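Local coordinates for protein transcriptional regulators (LACI-FAMILY TRANSCRIPTIONAL REGULATORY PROTEIN) (Corynebacterium glutamicum, PDB 3GYB) that probably acts as a LacI-family transcription factor that binds regulatory DNA, with a magnesium ion held in its periplasmic binding protein-like region, at residues A[23-26]-A[27-31]. Numbering follows the deposited sequence.
Sequences LIQS and LSDVL
Gln25 extends CG opposite its own backbone N (chi1 -180°) and then bends at chi2 (64°), which carries its amide along the helix to Asp29. The Asp29 carboxylate sits beside its own backbone N, turned back toward the preceding turn. NE2 of Gln25 donates to OD1 of Asp29 over 3.1 Å. The acceptor lies in the amide plane, but the donor reaches OD1 from above the carboxylate, and the two planes are 33° apart. This side-chain bond spans the same i to i+4 step as the backbone bond from Asp29 N to Gln25 O (2.9 Å).

Leu23 and Leu27 lie side by side and point the same way. Leu23 CD2 presses on Leu27 CD1 at 3.4 Å, a tight carbon contact. The backbone of the same pair is joined by a hydrogen bond from Leu27 N to Leu23 O, 2.8 Å. The hydrogen bond from Val30 N to Ser26 O is longer, at 3.3 Å.

Ser26 OG bonds to Ile232 O, and Ser28 OG to Thr45 O of the second subunit. Helix 21-31 links parallel strands 7-12 and 37-41 in a beta-alpha-beta unit. Ile24 and Ser28 pack on strand 37-41, while Ser26 and Val30 meet helix 231-246.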
ATOM      1  N   LEU A  23       8.271   8.022  -2.758  1.00 12.63           N
ATOM      2  CA  LEU A  23       8.352   9.291  -3.479  1.00 12.57           C
ATOM      3  C   LEU A  23       7.962  10.387  -2.486  1.00 13.56           C
ATOM      4  O   LEU A  23       8.607  11.437  -2.413  1.00 12.57           O
ATOM      5  CB  LEU A  23       7.398   9.298  -4.682  1.00 13.80           C
ATOM      6  CG  LEU A  23       7.408  10.535  -5.593  1.00 13.93           C
ATOM      7  CD1 LEU A  23       6.864  10.154  -6.959  1.00 18.12           C
ATOM      8  CD2 LEU A  23       6.594  11.661  -4.988  1.00 15.71           C
ATOM      9  N   ILE A  24       6.910  10.137  -1.708  1.00 12.66           N
ATOM     10  CA  ILE A  24       6.467  11.117  -0.723  1.00 13.33           C
ATOM     11  C   ILE A  24       7.499  11.223   0.391  1.00 13.59           C
ATOM     12  O   ILE A  24       7.741  12.309   0.918  1.00 13.49           O
ATOM     13  CB  ILE A  24       5.092  10.744  -0.122  1.00 15.15           C
ATOM     14  CG1 ILE A  24       4.023  10.788  -1.218  1.00 17.66           C
ATOM     15  CG2 ILE A  24       4.724  11.720   0.993  1.00 17.67           C
ATOM     16  CD1 ILE A  24       2.607  10.599  -0.697  1.00 20.28           C
ATOM     17  N   GLN A  25       8.120  10.100   0.742  1.00 13.41           N
ATOM     18  CA  GLN A  25       9.142  10.112   1.786  1.00 13.52           C
ATOM     19  C   GLN A  25      10.294  11.004   1.325  1.00 14.27           C
ATOM     20  O   GLN A  25      10.840  11.786   2.104  1.00 14.67           O
ATOM     21  CB  GLN A  25       9.661   8.694   2.056  1.00 16.73           C
ATOM     22  CG  GLN A  25      10.733   8.613   3.150  1.00 20.93           C
ATOM     23  CD  GLN A  25      10.220   9.023   4.525  1.00 24.60           C
ATOM     24  OE1 GLN A  25       9.358   8.357   5.104  1.00 25.93           O
ATOM     25  NE2 GLN A  25      10.748  10.125   5.053  1.00 25.93           N
ATOM     26  N   SER A  26      10.658  10.879   0.051  1.00 14.91           N
ATOM     27  CA  SER A  26      11.740  11.677  -0.512  1.00 16.29           C
ATOM     28  C   SER A  26      11.325  13.149  -0.570  1.00 16.33           C
ATOM     29  O   SER A  26      12.098  14.039  -0.206  1.00 16.25           O
ATOM     30  CB  SER A  26      12.094  11.166  -1.910  1.00 17.65           C
ATOM     31  OG  SER A  26      13.338  11.690  -2.333  1.00 22.25           O
ATOM     32  N   LEU A  27      10.104  13.406  -1.028  1.00 15.79           N
ATOM     33  CA  LEU A  27       9.593  14.772  -1.085  1.00 16.65           C
ATOM     34  C   LEU A  27       9.687  15.380   0.309  1.00 16.53           C
ATOM     35  O   LEU A  27      10.127  16.519   0.485  1.00 15.63           O
ATOM     36  CB  LEU A  27       8.119  14.781  -1.509  1.00 18.40           C
ATOM     37  CG  LEU A  27       7.696  14.668  -2.972  1.00 21.80           C
ATOM     38  CD1 LEU A  27       6.198  14.394  -3.037  1.00 20.65           C
ATOM     39  CD2 LEU A  27       8.036  15.957  -3.708  1.00 18.55           C
ATOM     40  N   SER A  28       9.261  14.605   1.301  1.00 14.70           N
ATOM     41  CA  SER A  28       9.264  15.048   2.688  1.00 14.64           C
ATOM     42  C   SER A  28      10.660  15.355   3.214  1.00 15.11           C
ATOM     43  O   SER A  28      10.870  16.363   3.893  1.00 16.98           O
ATOM     44  CB  SER A  28       8.608  13.986   3.576  1.00 14.64           C
ATOM     45  OG  SER A  28       8.632  14.387   4.936  1.00 16.72           O
ATOM     46  N   ASP A  29      11.616  14.485   2.906  1.00 16.51           N
ATOM     47  CA  ASP A  29      12.986  14.677   3.373  1.00 16.03           C
ATOM     48  C   ASP A  29      13.567  16.005   2.909  1.00 17.29           C
ATOM     49  O   ASP A  29      14.398  16.601   3.592  1.00 17.45           O
ATOM     50  CB  ASP A  29      13.887  13.537   2.887  1.00 18.59           C
ATOM     51  CG  ASP A  29      13.535  12.207   3.516  1.00 20.88           C
ATOM     52  OD1 ASP A  29      12.970  12.207   4.631  1.00 22.60           O
ATOM     53  OD2 ASP A  29      13.837  11.161   2.903  1.00 22.00           O
ATOM     54  N   VAL A  30      13.130  16.460   1.744  1.00 15.99           N
ATOM     55  CA  VAL A  30      13.614  17.721   1.191  1.00 17.11           C
ATOM     56  C   VAL A  30      12.804  18.919   1.676  1.00 18.52           C
ATOM     57  O   VAL A  30      13.368  19.955   2.027  1.00 19.28           O
ATOM     58  CB  VAL A  30      13.572  17.706  -0.360  1.00 17.09           C
ATOM     59  CG1 VAL A  30      13.990  19.066  -0.912  1.00 17.47           C
ATOM     60  CG2 VAL A  30      14.500  16.626  -0.896  1.00 18.05           C
ATOM     61  N   LEU A  31      11.483  18.772   1.712  1.00 16.83           N
ATOM     62  CA  LEU A  31      10.612  19.877   2.107  1.00 17.85           C
ATOM     63  C   LEU A  31      10.380  20.158   3.592  1.00 18.59           C
ATOM     64  O   LEU A  31      10.375  21.319   3.998  1.00 19.45           O
ATOM     65  CB  LEU A  31       9.252  19.721   1.419  1.00 16.38           C
ATOM     66  CG  LEU A  31       9.293  19.715  -0.110  1.00 16.24           C
ATOM     67  CD1 LEU A  31       7.909  19.419  -0.667  1.00 15.25           C
ATOM     68  CD2 LEU A  31       9.799  21.061  -0.606  1.00 16.04           C
TER